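Local coordinates for acidocalcisomal pyrophosphatase (Trypanosoma brucei brucei, PDB 5C5V), which probably hydrolyses inorganic pyrophosphate to phosphate with the help of magnesium ions, and carries an EF-hand region, at residues Arg11-Phe16 / Glu62-Trp67; Ser127-Ile132 / Asn328-Leu333; Asp256-Cys261 / Glu291-Tyr296. All coordinates share one frame; numbering follows the deposited sequence.

Contact 1: residues Arg11-Phe16 / Glu62-Trp67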
loop_
_atom_site.group_PDB
_atom_site.type_symbol
_atom_site.label_atom_id
_atom_site.label_comp_id
_atom_site.label_asym_id
_atom_site.label_seq_id
_atom_site.Cartn_x
_atom_site.Cartn_y
_atom_site.Cartn_z
ATOM N N ARG A 11 -0.543 39.447 -7.654
ATOM C CA ARG A 11 -1.324 38.491 -8.440
ATOM C C ARG A 11 -1.982 39.191 -9.639
ATOM O O ARG A 11 -2.090 38.615 -10.726
ATOM C CB ARG A 11 -2.377 37.803 -7.577
ATOM C CG ARG A 11 -1.790 36.829 -6.563
ATOM C CD ARG A 11 -2.868 36.012 -5.871
ATOM N NE ARG A 11 -3.733 36.847 -5.052
ATOM C CZ ARG A 11 -3.509 37.113 -3.769
ATOM N NH1 ARG A 11 -2.453 36.587 -3.158
ATOM N NH2 ARG A 11 -4.346 37.891 -3.092
ATOM N N LEU A 12 -2.392 40.441 -9.450
ATOM C CA LEU A 12 -2.931 41.227 -10.540
ATOM C C LEU A 12 -1.893 41.374 -11.653
ATOM O O LEU A 12 -2.200 41.255 -12.839
ATOM C CB LEU A 12 -3.366 42.618 -10.026
ATOM C CG LEU A 12 -3.861 43.738 -10.950
ATOM C CD1 LEU A 12 -2.718 44.433 -11.639
ATOM C CD2 LEU A 12 -4.837 43.216 -11.970
ATOM N N PHE A 13 -0.670 41.671 -11.240
ATOM C CA PHE A 13 0.439 41.890 -12.152
ATOM C C PHE A 13 0.707 40.617 -12.972
ATOM O O PHE A 13 0.927 40.672 -14.183
ATOM C CB PHE A 13 1.672 42.322 -11.359
ATOM C CG PHE A 13 2.822 42.744 -12.208
ATOM C CD1 PHE A 13 3.699 41.812 -12.729
ATOM C CD2 PHE A 13 3.043 44.083 -12.471
ATOM C CE1 PHE A 13 4.766 42.211 -13.512
ATOM C CE2 PHE A 13 4.104 44.482 -13.250
ATOM C CZ PHE A 13 4.970 43.544 -13.768
ATOM N N SER A 14 0.665 39.474 -12.298
ATOM C CA SER A 14 0.920 38.198 -12.955
ATOM C C SER A 14 -0.118 37.907 -14.026
ATOM O O SER A 14 0.171 37.202 -14.985
ATOM C CB SER A 14 0.946 37.062 -11.941
ATOM O OG SER A 14 2.056 37.201 -11.084
ATOM N N ALA A 15 -1.319 38.460 -13.886
ATOM C CA ALA A 15 -2.331 38.242 -14.909
ATOM C C ALA A 15 -2.022 39.055 -16.159
ATOM O O ALA A 15 -2.668 38.885 -17.195
ATOM C CB ALA A 15 -3.707 38.574 -14.381
ATOM N N PHE A 16 -1.025 39.932 -16.073
ATOM C CA PHE A 16 -0.611 40.720 -17.233
ATOM C C PHE A 16 0.824 40.395 -17.630
ATOM O O PHE A 16 1.349 40.955 -18.579
ATOM C CB PHE A 16 -0.761 42.222 -16.963
ATOM C CG PHE A 16 -2.187 42.666 -16.799
ATOM C CD1 PHE A 16 -2.948 43.007 -17.903
ATOM C CD2 PHE A 16 -2.765 42.731 -15.544
ATOM C CE1 PHE A 16 -4.263 43.392 -17.756
ATOM C CE2 PHE A 16 -4.075 43.124 -15.393
ATOM C CZ PHE A 16 -4.825 43.457 -16.502
ATOM N N GLU A 62 7.936 45.807 -9.135
ATOM C CA GLU A 62 8.398 46.702 -8.083
ATOM C C GLU A 62 8.151 48.161 -8.456
ATOM O O GLU A 62 7.787 48.961 -7.609
ATOM C CB GLU A 62 9.883 46.465 -7.789
ATOM C CG GLU A 62 10.293 46.761 -6.348
ATOM C CD GLU A 62 9.487 45.978 -5.317
ATOM O OE1 GLU A 62 9.296 44.758 -5.500
ATOM O OE2 GLU A 62 9.053 46.583 -4.306
ATOM N N LYS A 63 8.327 48.502 -9.726
ATOM C CA LYS A 63 8.049 49.862 -10.166
ATOM C C LYS A 63 6.552 50.086 -10.298
ATOM O O LYS A 63 6.056 51.167 -10.017
ATOM C CB LYS A 63 8.726 50.166 -11.502
ATOM C CG LYS A 63 10.226 49.919 -11.547
ATOM C CD LYS A 63 10.830 50.565 -12.793
ATOM C CE LYS A 63 12.090 49.855 -13.286
ATOM N NZ LYS A 63 12.554 50.501 -14.564
ATOM N N PHE A 64 5.826 49.056 -10.711
ATOM C CA PHE A 64 4.379 49.152 -10.793
ATOM C C PHE A 64 3.792 49.411 -9.411
ATOM O O PHE A 64 2.882 50.227 -9.261
ATOM C CB PHE A 64 3.787 47.879 -11.398
ATOM C CG PHE A 64 2.285 47.852 -11.403
ATOM C CD1 PHE A 64 1.566 48.583 -12.332
ATOM C CD2 PHE A 64 1.593 47.089 -10.475
ATOM C CE1 PHE A 64 0.184 48.556 -12.328
ATOM C CE2 PHE A 64 0.217 47.053 -10.471
ATOM C CZ PHE A 64 -0.490 47.791 -11.399
ATOM N N TRP A 65 4.328 48.720 -8.404
ATOM C CA TRP A 65 3.908 48.922 -7.022
ATOM C C TRP A 65 4.170 50.361 -6.593
ATOM O O TRP A 65 3.320 50.990 -5.971
ATOM C CB TRP A 65 4.634 47.957 -6.094
ATOM C CG TRP A 65 4.259 48.065 -4.630
ATOM C CD1 TRP A 65 5.113 48.264 -3.582
ATOM C CD2 TRP A 65 2.946 47.947 -4.055
ATOM N NE1 TRP A 65 4.415 48.288 -2.396
ATOM C CE2 TRP A 65 3.086 48.095 -2.658
ATOM C CE3 TRP A 65 1.671 47.732 -4.585
ATOM C CZ2 TRP A 65 2.001 48.031 -1.787
ATOM C CZ3 TRP A 65 0.594 47.676 -3.717
ATOM C CH2 TRP A 65 0.767 47.821 -2.334
ATOM N N ALA A 66 5.351 50.875 -6.932
ATOM C CA ALA A 66 5.730 52.239 -6.600
ATOM C C ALA A 66 4.749 53.238 -7.194
ATOM O O ALA A 66 4.313 54.172 -6.513
ATOM C CB ALA A 66 7.144 52.532 -7.084
ATOM N N TRP A 67 4.429 53.055 -8.472
ATOM C CA TRP A 67 3.461 53.905 -9.142
ATOM C C TRP A 67 2.112 53.857 -8.434
ATOM O O TRP A 67 1.488 54.896 -8.178
ATOM C CB TRP A 67 3.288 53.491 -10.602
ATOM C CG TRP A 67 1.993 53.975 -11.161
ATOM C CD1 TRP A 67 1.721 55.222 -11.652
ATOM C CD2 TRP A 67 0.766 53.238 -11.235
ATOM N NE1 TRP A 67 0.403 55.298 -12.045
ATOM C CE2 TRP A 67 -0.202 54.090 -11.802
ATOM C CE3 TRP A 67 0.393 51.937 -10.878
ATOM C CZ2 TRP A 67 -1.518 53.680 -12.026
ATOM C CZ3 TRP A 67 -0.912 51.532 -11.102
ATOM C CH2 TRP A 67 -1.851 52.400 -11.672
#
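Phe13 and Phe64 meet between helices 3-14 and 61-69, and Leu12 joins them from one helical position earlier. The CA atoms of Phe13 and Phe64 are 8.4 Å apart. Both CB atoms point at the opposite segment, and the two side chains run past each other in opposite directions. In each residue CG is anti to the backbone N (chi1 -173° in Phe13 and 175° in Phe64). This carries both rings into the gap, and the Phe13 ring comes alongside Phe64 CB. The rings are neither stacked nor edge-to-face. Their planes are inclined at 56° and their centroids are 5.8 Å apart. One ortho corner does most of the touching: Phe13 CD2 is 3.9 Å from Phe64 CD2. Further along the same side of the ring, Phe13 CE2 reaches Phe64 CB at 3.9 Å.

Leu12 crosses Phe64 at about a right angle. Its branch CD1 comes to the far end of the ring, 4.0 Å from Phe64 CZ. The other branch, CD2, lies at the edge of the Phe16 ring and in its plane. Leu12 thus links Phe64 to Phe16 within one hydrophobic core. Phe13 also makes an edge-to-face pair with Phe61, while Leu12 touches Val32 and Tyr35 of helix 26-36. Helices 3-14, 26-36, 43-53 and 61-69 are consistent with a paired EF-hand region.

All three touching residues are buried, and no hydrogen bond or salt bridge spans the two segments. The contact is purely apolar. Its cohesion therefore comes from van der Waals contact and the burial of hydrocarbon. With the rings oblique, the pair is not a defined aromatic stack, and no directional bond fixes the two helices at this point.

Contact 2: residues Ser127-Ile132 / Asn328-Leu333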
loop_
_atom_site.group_PDB
_atom_site.type_symbol
_atom_site.label_atom_id
_atom_site.label_comp_id
_atom_site.label_asym_id
_atom_site.label_seq_id
_atom_site.Cartn_x
_atom_site.Cartn_y
_atom_site.Cartn_z
ATOM N N SER A 127 -3.629 28.766 20.508
ATOM C CA SER A 127 -3.688 27.570 21.332
ATOM C C SER A 127 -3.915 26.336 20.471
ATOM O O SER A 127 -4.861 26.300 19.696
ATOM C CB SER A 127 -4.795 27.686 22.372
ATOM O OG SER A 127 -5.033 26.412 22.949
ATOM N N PRO A 128 -3.047 25.320 20.602
ATOM C CA PRO A 128 -3.274 24.089 19.836
ATOM C C PRO A 128 -4.615 23.467 20.209
ATOM O O PRO A 128 -5.273 22.847 19.392
ATOM C CB PRO A 128 -2.117 23.190 20.274
ATOM C CG PRO A 128 -1.769 23.675 21.624
ATOM C CD PRO A 128 -1.936 25.169 21.553
ATOM N N TRP A 129 -5.017 23.657 21.455
ATOM C CA TRP A 129 -6.299 23.179 21.949
ATOM C C TRP A 129 -7.488 23.945 21.349
ATOM O O TRP A 129 -8.416 23.346 20.810
ATOM C CB TRP A 129 -6.304 23.293 23.471
ATOM C CG TRP A 129 -7.476 22.689 24.163
ATOM C CD1 TRP A 129 -8.396 21.829 23.638
ATOM C CD2 TRP A 129 -7.853 22.898 25.531
ATOM N NE1 TRP A 129 -9.322 21.481 24.596
ATOM C CE2 TRP A 129 -9.017 22.134 25.764
ATOM C CE3 TRP A 129 -7.322 23.660 26.576
ATOM C CZ2 TRP A 129 -9.662 22.116 27.002
ATOM C CZ3 TRP A 129 -7.963 23.644 27.798
ATOM C CH2 TRP A 129 -9.117 22.870 28.003
ATOM N N HIS A 130 -7.466 25.272 21.428
ATOM C CA HIS A 130 -8.652 26.027 21.038
ATOM C C HIS A 130 -8.665 26.433 19.578
ATOM O O HIS A 130 -9.724 26.544 18.989
ATOM C CB HIS A 130 -8.805 27.273 21.910
ATOM C CG HIS A 130 -8.775 26.973 23.376
ATOM N ND1 HIS A 130 -9.591 26.026 23.951
ATOM C CD2 HIS A 130 -8.019 27.485 24.374
ATOM C CE1 HIS A 130 -9.339 25.965 25.247
ATOM N NE2 HIS A 130 -8.387 26.834 25.527
ATOM N N ASP A 131 -7.502 26.657 18.989
ATOM C CA ASP A 131 -7.466 27.334 17.701
ATOM C C ASP A 131 -7.242 26.428 16.487
ATOM O O ASP A 131 -7.490 26.850 15.358
ATOM C CB ASP A 131 -6.407 28.424 17.748
ATOM C CG ASP A 131 -6.765 29.502 18.740
ATOM O OD1 ASP A 131 -7.871 30.062 18.616
ATOM O OD2 ASP A 131 -5.969 29.755 19.664
ATOM N N ILE A 132 -6.789 25.200 16.706
ATOM C CA ILE A 132 -6.724 24.225 15.621
ATOM C C ILE A 132 -8.090 23.587 15.425
ATOM O O ILE A 132 -8.661 23.058 16.374
ATOM C CB ILE A 132 -5.679 23.130 15.888
ATOM C CG1 ILE A 132 -4.282 23.745 15.980
ATOM C CG2 ILE A 132 -5.713 22.092 14.780
ATOM C CD1 ILE A 132 -3.207 22.748 16.364
ATOM N N ASN A 328 -19.092 19.889 21.858
ATOM C CA ASN A 328 -20.120 20.683 22.514
ATOM C C ASN A 328 -19.681 21.128 23.897
ATOM O O ASN A 328 -19.854 22.292 24.267
ATOM C CB ASN A 328 -21.420 19.895 22.622
ATOM C CG ASN A 328 -22.052 19.659 21.287
ATOM O OD1 ASN A 328 -21.832 20.421 20.358
ATOM N ND2 ASN A 328 -22.837 18.610 21.173
ATOM N N MET A 329 -19.113 20.192 24.652
ATOM C CA MET A 329 -18.616 20.471 25.995
ATOM C C MET A 329 -17.509 21.519 25.928
ATOM O O MET A 329 -17.427 22.407 26.781
ATOM C CB MET A 329 -18.085 19.196 26.665
ATOM C CG MET A 329 -19.108 18.091 26.891
ATOM S SD MET A 329 -18.328 16.465 27.218
ATOM C CE MET A 329 -19.776 15.420 27.193
ATOM N N TRP A 330 -16.655 21.395 24.911
ATOM C CA TRP A 330 -15.591 22.366 24.692
ATOM C C TRP A 330 -16.183 23.739 24.336
ATOM O O TRP A 330 -15.665 24.752 24.763
ATOM C CB TRP A 330 -14.623 21.900 23.595
ATOM C CG TRP A 330 -13.681 23.003 23.132
ATOM C CD1 TRP A 330 -12.506 23.383 23.716
ATOM C CD2 TRP A 330 -13.868 23.877 22.012
ATOM N NE1 TRP A 330 -11.946 24.433 23.022
ATOM C CE2 TRP A 330 -12.758 24.753 21.970
ATOM C CE3 TRP A 330 -14.850 23.991 21.027
ATOM C CZ2 TRP A 330 -12.605 25.726 20.981
ATOM C CZ3 TRP A 330 -14.693 24.973 20.045
ATOM C CH2 TRP A 330 -13.579 25.819 20.033
ATOM N N HIS A 331 -17.263 23.759 23.554
ATOM C CA HIS A 331 -17.946 25.012 23.222
ATOM C C HIS A 331 -18.454 25.649 24.503
ATOM O O HIS A 331 -18.335 26.860 24.688
ATOM C CB HIS A 331 -19.121 24.794 22.257
ATOM C CG HIS A 331 -18.732 24.774 20.806
ATOM N ND1 HIS A 331 -18.416 25.912 20.098
ATOM C CD2 HIS A 331 -18.623 23.748 19.930
ATOM C CE1 HIS A 331 -18.114 25.589 18.852
ATOM N NE2 HIS A 331 -18.240 24.284 18.722
ATOM N N ASN A 332 -19.019 24.833 25.390
ATOM C CA ASN A 332 -19.542 25.349 26.654
ATOM C C ASN A 332 -18.421 25.882 27.534
ATOM O O ASN A 332 -18.581 26.889 28.234
ATOM C CB ASN A 332 -20.338 24.278 27.408
ATOM C CG ASN A 332 -21.045 24.834 28.642
ATOM O OD1 ASN A 332 -20.589 24.646 29.771
ATOM N ND2 ASN A 332 -22.158 25.519 28.427
ATOM N N LEU A 333 -17.282 25.206 27.498
ATOM C CA LEU A 333 -16.157 25.612 28.314
ATOM C C LEU A 333 -15.587 26.956 27.860
ATOM O O LEU A 333 -15.448 27.888 28.662
ATOM C CB LEU A 333 -15.069 24.540 28.289
ATOM C CG LEU A 333 -13.761 24.910 28.988
ATOM C CD1 LEU A 333 -13.887 24.728 30.489
ATOM C CD2 LEU A 333 -12.601 24.096 28.442
#
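Trp330 reaches from helix 316-336 to His130 and Trp129. Its CB points at segment 127-132, and CG is anti to the backbone N (chi1 168°), which sends the indole across the gap. CD1 comes first and lies 3.8 Å from Trp129 NE1. The two five-membered rings are oblique, with planes at 52°. Next, NE1 donates a hydrogen bond to His130 ND1 at 3.0 Å. The bond is nearly straight (168°) and lies close to both ring planes, so it fixes how the imidazole is turned. His130 NE2 is hydrogen-bonded to Gly340 O. With ND1 as acceptor, this is consistent with a neutral imidazole protonated on NE2. Further out, Trp330 CZ2 packs 3.6 Å from His130 O, and CH2 also lies near that oxygen, at 4.1 Å. On the other side of the six-membered ring, CZ3 sits over the face of His331. Leu333, one helical turn on, adds CD2 at 3.7 Å from Trp129 CH2, while Trp129 NE1 is hydrogen-bonded to Thr204 O. Ser127 caps the short helix through OG, which accepts from His130 N at 3.1 Å.

The aromatic cluster joins the short, weakly bonded helix 128-131 to the long helix 316-336. Pro128 and Ile132 lean on strand 152-156 of the mixed sheet. The long helix also packs His331 against Phe87 of a second subunit.

Contact 3: residues Asp256-Cys261 / Glu291-Tyr296. With MG (magnesium ion), chain E; MG (magnesium ion), chain D; 2PN (imidodiphosphoric acid), chain C.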
loop_
_atom_site.group_PDB
_atom_site.type_symbol
_atom_site.label_atom_id
_atom_site.label_comp_id
_atom_site.label_asym_id
_atom_site.label_seq_id
_atom_site.Cartn_x
_atom_site.Cartn_y
_atom_site.Cartn_z
ATOM N N ASP A 256 -12.288 8.503 30.233
ATOM C CA ASP A 256 -11.037 8.779 29.551
ATOM C C ASP A 256 -10.986 8.023 28.234
ATOM O O ASP A 256 -10.073 7.228 27.996
ATOM C CB ASP A 256 -9.869 8.409 30.459
ATOM C CG ASP A 256 -8.618 9.169 30.135
ATOM O OD1 ASP A 256 -8.706 10.191 29.410
ATOM O OD2 ASP A 256 -7.538 8.757 30.620
ATOM N N TRP A 257 -11.991 8.280 27.394
ATOM C CA TRP A 257 -12.107 7.674 26.075
ATOM C C TRP A 257 -10.787 7.666 25.355
ATOM O O TRP A 257 -10.045 8.644 25.400
ATOM C CB TRP A 257 -13.115 8.419 25.197
ATOM C CG TRP A 257 -14.508 8.489 25.709
ATOM C CD1 TRP A 257 -15.126 9.581 26.243
ATOM C CD2 TRP A 257 -15.482 7.437 25.711
ATOM N NE1 TRP A 257 -16.423 9.275 26.585
ATOM C CE2 TRP A 257 -16.669 7.966 26.267
ATOM C CE3 TRP A 257 -15.467 6.100 25.297
ATOM C CZ2 TRP A 257 -17.826 7.210 26.418
ATOM C CZ3 TRP A 257 -16.616 5.347 25.449
ATOM C CH2 TRP A 257 -17.782 5.905 26.004
ATOM N N LYS A 258 -10.507 6.562 24.673
ATOM C CA LYS A 258 -9.321 6.457 23.832
ATOM C C LYS A 258 -9.753 6.175 22.409
ATOM O O LYS A 258 -10.141 5.052 22.080
ATOM C CB LYS A 258 -8.386 5.361 24.349
ATOM C CG LYS A 258 -7.784 5.646 25.721
ATOM C CD LYS A 258 -6.664 6.666 25.639
ATOM C CE LYS A 258 -6.067 6.933 27.009
ATOM N NZ LYS A 258 -7.023 7.649 27.893
ATOM N N VAL A 259 -9.715 7.205 21.572
ATOM C CA VAL A 259 -10.159 7.059 20.195
ATOM C C VAL A 259 -9.071 6.402 19.354
ATOM O O VAL A 259 -7.906 6.806 19.399
ATOM C CB VAL A 259 -10.557 8.417 19.569
ATOM C CG1 VAL A 259 -10.902 8.243 18.090
ATOM C CG2 VAL A 259 -11.731 9.029 20.317
ATOM N N VAL A 260 -9.462 5.380 18.598
ATOM C CA VAL A 260 -8.561 4.720 17.668
ATOM C C VAL A 260 -8.734 5.383 16.321
ATOM O O VAL A 260 -9.853 5.485 15.813
ATOM C CB VAL A 260 -8.847 3.192 17.536
ATOM C CG1 VAL A 260 -7.907 2.564 16.498
ATOM C CG2 VAL A 260 -8.695 2.484 18.880
ATOM N N CYS A 261 -7.633 5.844 15.740
ATOM C CA CYS A 261 -7.718 6.535 14.459
ATOM C C CYS A 261 -6.515 6.202 13.612
ATOM O O CYS A 261 -5.538 5.627 14.105
ATOM C CB CYS A 261 -7.821 8.053 14.665
ATOM S SG CYS A 261 -6.349 8.769 15.446
ATOM N N GLU A 291 -4.634 -3.489 26.466
ATOM C CA GLU A 291 -3.809 -4.030 27.538
ATOM C C GLU A 291 -2.786 -3.021 28.062
ATOM O O GLU A 291 -2.605 -2.879 29.268
ATOM C CB GLU A 291 -3.091 -5.303 27.063
ATOM C CG GLU A 291 -2.130 -5.885 28.099
ATOM C CD GLU A 291 -2.818 -6.519 29.304
ATOM O OE1 GLU A 291 -4.066 -6.636 29.328
ATOM O OE2 GLU A 291 -2.095 -6.904 30.249
ATOM N N TRP A 292 -2.111 -2.330 27.152
ATOM C CA TRP A 292 -1.174 -1.291 27.537
ATOM C C TRP A 292 -1.866 -0.239 28.449
ATOM O O TRP A 292 -1.360 0.110 29.519
ATOM C CB TRP A 292 -0.597 -0.629 26.288
ATOM C CG TRP A 292 0.660 0.134 26.544
ATOM C CD1 TRP A 292 1.950 -0.304 26.347
ATOM C CD2 TRP A 292 0.765 1.470 27.054
ATOM N NE1 TRP A 292 2.841 0.690 26.702
ATOM C CE2 TRP A 292 2.140 1.784 27.137
ATOM C CE3 TRP A 292 -0.168 2.430 27.450
ATOM C CZ2 TRP A 292 2.599 3.012 27.602
ATOM C CZ3 TRP A 292 0.290 3.648 27.909
ATOM C CH2 TRP A 292 1.661 3.929 27.982
ATOM N N PHE A 293 -3.036 0.238 28.041
ATOM C CA PHE A 293 -3.735 1.244 28.844
ATOM C C PHE A 293 -4.337 0.644 30.099
ATOM O O PHE A 293 -4.534 1.353 31.089
ATOM C CB PHE A 293 -4.818 1.956 28.030
ATOM C CG PHE A 293 -4.278 3.016 27.124
ATOM C CD1 PHE A 293 -3.591 4.105 27.653
ATOM C CD2 PHE A 293 -4.440 2.932 25.754
ATOM C CE1 PHE A 293 -3.068 5.086 26.831
ATOM C CE2 PHE A 293 -3.920 3.910 24.926
ATOM C CZ PHE A 293 -3.231 4.988 25.467
ATOM N N ARG A 294 -4.592 -0.665 30.077
ATOM C CA ARG A 294 -5.129 -1.327 31.256
ATOM C C ARG A 294 -4.103 -1.327 32.380
ATOM O O ARG A 294 -4.431 -0.987 33.520
ATOM C CB ARG A 294 -5.547 -2.773 30.952
ATOM C CG ARG A 294 -6.216 -3.464 32.154
ATOM C CD ARG A 294 -6.573 -4.928 31.895
ATOM N NE ARG A 294 -5.384 -5.769 31.849
ATOM C CZ ARG A 294 -4.842 -6.348 32.921
ATOM N NH1 ARG A 294 -5.389 -6.192 34.124
ATOM N NH2 ARG A 294 -3.756 -7.093 32.790
ATOM N N VAL A 295 -2.851 -1.643 32.053
ATOM C CA VAL A 295 -1.864 -1.935 33.088
ATOM C C VAL A 295 -0.761 -0.895 33.288
ATOM O O VAL A 295 -0.003 -1.003 34.257
ATOM C CB VAL A 295 -1.138 -3.283 32.803
ATOM C CG1 VAL A 295 -2.135 -4.395 32.568
ATOM C CG2 VAL A 295 -0.188 -3.154 31.606
ATOM N N TYR A 296 -0.656 0.104 32.408
ATOM C CA TYR A 296 0.580 0.898 32.373
ATOM C C TYR A 296 0.890 1.669 33.654
ATOM O O TYR A 296 2.048 1.920 33.939
ATOM C CB TYR A 296 0.578 1.858 31.169
ATOM C CG TYR A 296 -0.315 3.093 31.239
ATOM C CD1 TYR A 296 0.237 4.368 31.186
ATOM C CD2 TYR A 296 -1.701 2.981 31.299
ATOM C CE1 TYR A 296 -0.573 5.522 31.213
ATOM C CE2 TYR A 296 -2.522 4.122 31.347
ATOM C CZ TYR A 296 -1.947 5.385 31.292
ATOM O OH TYR A 296 -2.741 6.494 31.325
HETATM MG MG MG E . -7.158 11.480 29.131
HETATM MG MG MG D . -5.750 9.166 31.400
HETATM P P1 2PN C . -2.585 9.962 31.628
HETATM O O1 2PN C . -1.967 11.167 32.384
HETATM O O2 2PN C . -3.927 9.592 32.317
HETATM O O3 2PN C . -1.558 8.795 31.606
HETATM N N1 2PN C . -2.830 10.382 30.068
HETATM P P2 2PN C . -3.970 11.441 29.555
HETATM O O4 2PN C . -3.847 12.805 30.324
HETATM O O5 2PN C . -5.320 10.824 29.866
HETATM O O6 2PN C . -3.823 11.676 28.116
HETATM O O HOH W 1 -4.745 7.879 30.107
HETATM O O HOH W 2 -6.624 10.714 32.750
HETATM O O HOH W 3 -8.648 12.753 28.102
HETATM O O HOH W 4 -6.122 13.105 29.108
#
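Lys258 lies on strand 254-263 and faces Phe293 on helix 285-295, with their CA atoms 9.1 Å apart. Long side chains must bridge that gap. The bend at chi2 (-76°) lays CD and CE of Lys258 against the Phe293 ring, and the bend at chi4 turns NZ away toward Asp256. CE sits over one face, toward the rim, 3.5 Å from Phe293 CE1, in a CH-pi contact. The opposite face carries Trp292 CE3. NZ turns back along its own segment and hydrogen-bonds to Asp256 O at 3.1 Å from above the carbonyl plane. It also makes a salt bridge to Asp256 OD2, weak as a hydrogen bond, and a hydrogen bond to Asp224 OD2. Asp256 bridges two magnesium ions, with OD1 and OD2 each 2.0 Å from a different one. Tyr296 OH donates to O3 of imidodiphosphate at 2.6 Å, near the plane of its ring. Water 1, a ligand of the magnesium held by Asp256 OD2 (chain D), joins Tyr296 OH to Lys258 NZ. Both segments thus meet at the active site, around a pyrophosphate analogue.

Strand 254-263 runs between strand 224-227, parallel to it, and strand 238-251, antiparallel. Helix 285-295 rests on this sheet, where Phe293 touches Val226.

The contacts run from the EF-hand region to the metal site. Contact 1 is remote: within one chain its centre is about 42 Å from that of contact 2 and about 56 Å from that of contact 3. Contacts 1 and 3 lie on opposite sides of the chain's centre. Contact 3 is nested within the loop closed by contact 2, and their nearest atoms are about 7 Å apart. Contact 3 touches the imidodiphosphate, whereas in contact 2 the Trp129 side chain stays about 11 Å from it and about 7 Å from that of Asp221. Contacts 1 and 2 meet across subunits, since Ala15 packs on His331 of the second subunit.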